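Local coordinates for Lmo2184 protein (Listeria monocytogenes serovar 1/2a, PDB 5JOQ) that probably serves as the membrane-anchored, heme- or iron-siderophore-binding lipoprotein of an ABC importer, at residues Lys36-Thr41 with Asp92-Thr97. Sequence-based numbering, arbitrary orientation.
Sequences KIVATT and DMVLST
Val38 and Leu95 sit at the heart of a parallel strand pair, 37-39 beside 93-97, in the three-stranded parallel sheet of the N-terminal lobe of this solute-binding protein. Val38 N donates to Met93 O at 3.0 Å, and Val38 O accepts from Leu95 N at 2.9 Å. The β-branched Val38 and Val94 suit the extended backbone; their side chains share one face, Val38 CB 4.3 Å from Val94 CG2. On the other, Ile37 CG2 lies 4.0 Å from Leu95 CD1, the two side chains crossing at a slant.

At the entry to the pair, Asp92 closes a small ring: its backbone N and that of Met93 both donate to Lys36 O, while its carboxylate OD2 takes Lys36 N at 2.7 Å, a nearly straight bond (172°) on the anti side. Lys36 NZ, 4.3 Å from Asp92 OD2, is too far for a salt bridge but probably adds some attraction.

At the far end Thr40 grips Leu95 O twice, through N and OG1. Thr40 OG1 lies between its own backbone N and carbonyl carbon (chi1 66°), which turns it to Leu95 O and leaves Thr40 CG2 3.7 Å from Val94 CG1.

Farther out, Ala39 is small enough to lie close under helix 42-50, N-capped by Thr41 OG1 bonding Ile44 N; Leu95 reaches Ile44, Met48 and Leu133. A water donates to Thr40 OG1 and also hydrogen-bonds Ser96 OG, 2.7 Å from the water oxygen.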
loop_
_atom_site.group_PDB
_atom_site.type_symbol
_atom_site.label_atom_id
_atom_site.label_comp_id
_atom_site.label_asym_id
_atom_site.label_seq_id
_atom_site.Cartn_x
_atom_site.Cartn_y
_atom_site.Cartn_z
ATOM N N LYS A 36 -29.447 7.208 -18.219
ATOM C CA LYS A 36 -28.897 6.338 -17.187
ATOM C C LYS A 36 -27.378 6.319 -17.343
ATOM O O LYS A 36 -26.854 5.777 -18.323
ATOM C CB LYS A 36 -29.494 4.936 -17.303
ATOM C CG LYS A 36 -31.014 4.930 -17.237
ATOM C CD LYS A 36 -31.554 3.598 -16.725
ATOM C CE LYS A 36 -31.193 2.447 -17.638
ATOM N NZ LYS A 36 -31.898 2.493 -18.960
ATOM N N ILE A 37 -26.669 6.900 -16.376
ATOM C CA ILE A 37 -25.231 7.130 -16.489
ATOM C C ILE A 37 -24.508 6.361 -15.389
ATOM O O ILE A 37 -24.913 6.419 -14.225
ATOM C CB ILE A 37 -24.898 8.635 -16.395
ATOM C CG1 ILE A 37 -25.702 9.435 -17.423
ATOM C CG2 ILE A 37 -23.397 8.837 -16.571
ATOM C CD1 ILE A 37 -25.619 10.989 -17.233
ATOM N N VAL A 38 -23.420 5.673 -15.745
ATOM C CA VAL A 38 -22.513 5.073 -14.760
ATOM C C VAL A 38 -21.213 5.868 -14.735
ATOM O O VAL A 38 -20.564 6.044 -15.772
ATOM C CB VAL A 38 -22.245 3.593 -15.074
ATOM C CG1 VAL A 38 -21.126 3.048 -14.164
ATOM C CG2 VAL A 38 -23.511 2.800 -14.866
ATOM N N ALA A 39 -20.837 6.380 -13.565
ATOM C CA ALA A 39 -19.531 7.020 -13.389
ATOM C C ALA A 39 -18.571 6.023 -12.757
ATOM O O ALA A 39 -18.875 5.484 -11.688
ATOM C CB ALA A 39 -19.642 8.260 -12.509
ATOM N N THR A 40 -17.414 5.775 -13.392
ATOM C CA THR A 40 -16.504 4.755 -12.867
ATOM C C THR A 40 -15.321 5.315 -12.076
ATOM O O THR A 40 -14.465 4.533 -11.653
ATOM C CB THR A 40 -15.945 3.859 -13.976
ATOM O OG1 THR A 40 -15.110 4.653 -14.823
ATOM C CG2 THR A 40 -17.070 3.252 -14.815
ATOM N N THR A 41 -15.242 6.629 -11.849
ATOM C CA THR A 41 -14.185 7.148 -10.987
ATOM C C THR A 41 -14.737 8.209 -10.045
ATOM O O THR A 41 -15.773 8.835 -10.309
ATOM C CB THR A 41 -13.024 7.764 -11.780
ATOM O OG1 THR A 41 -13.394 9.084 -12.199
ATOM C CG2 THR A 41 -12.693 6.911 -13.018
ATOM N N ASP A 92 -27.209 4.029 -20.406
ATOM C CA ASP A 92 -27.053 4.690 -21.701
ATOM C C ASP A 92 -25.604 5.114 -21.950
ATOM O O ASP A 92 -25.167 5.193 -23.106
ATOM C CB ASP A 92 -27.969 5.913 -21.766
ATOM C CG ASP A 92 -29.436 5.552 -21.569
ATOM O OD1 ASP A 92 -29.927 4.719 -22.345
ATOM O OD2 ASP A 92 -30.069 6.056 -20.618
ATOM N N MET A 93 -24.848 5.376 -20.892
ATOM C CA MET A 93 -23.468 5.813 -21.039
ATOM C C MET A 93 -22.659 5.388 -19.818
ATOM O O MET A 93 -23.127 5.513 -18.684
ATOM C CB MET A 93 -23.399 7.340 -21.214
ATOM C CG MET A 93 -21.964 7.892 -21.384
ATOM S SD MET A 93 -21.181 7.254 -22.895
ATOM C CE MET A 93 -22.377 7.726 -24.173
ATOM N N VAL A 94 -21.448 4.894 -20.053
ATOM C CA VAL A 94 -20.479 4.598 -18.993
ATOM C C VAL A 94 -19.311 5.566 -19.184
ATOM O O VAL A 94 -18.806 5.700 -20.299
ATOM C CB VAL A 94 -19.999 3.137 -19.064
ATOM C CG1 VAL A 94 -18.960 2.846 -17.964
ATOM C CG2 VAL A 94 -21.194 2.132 -18.994
ATOM N N LEU A 95 -18.906 6.270 -18.122
ATOM C CA LEU A 95 -17.863 7.293 -18.200
ATOM C C LEU A 95 -16.577 6.801 -17.531
ATOM O O LEU A 95 -16.583 6.417 -16.351
ATOM C CB LEU A 95 -18.314 8.601 -17.548
ATOM C CG LEU A 95 -19.582 9.264 -18.097
ATOM C CD1 LEU A 95 -19.864 10.487 -17.257
ATOM C CD2 LEU A 95 -19.413 9.690 -19.575
ATOM N N SER A 96 -15.474 6.849 -18.270
ATOM C CA SER A 96 -14.158 6.466 -17.741
ATOM C C SER A 96 -13.193 7.545 -18.228
ATOM O O SER A 96 -13.622 8.625 -18.676
ATOM C CB SER A 96 -13.786 5.049 -18.193
ATOM O OG SER A 96 -12.498 4.654 -17.711
ATOM N N THR A 97 -11.883 7.260 -18.185
ATOM C CA THR A 97 -10.888 8.255 -18.593
ATOM C C THR A 97 -10.021 7.726 -19.735
ATOM O O THR A 97 -9.832 6.504 -19.914
ATOM C CB THR A 97 -9.965 8.663 -17.429
ATOM O OG1 THR A 97 -9.188 7.523 -17.010
ATOM C CG2 THR A 97 -10.758 9.256 -16.225
HETATM O O HOH W 1 -12.497 3.995 -15.061
#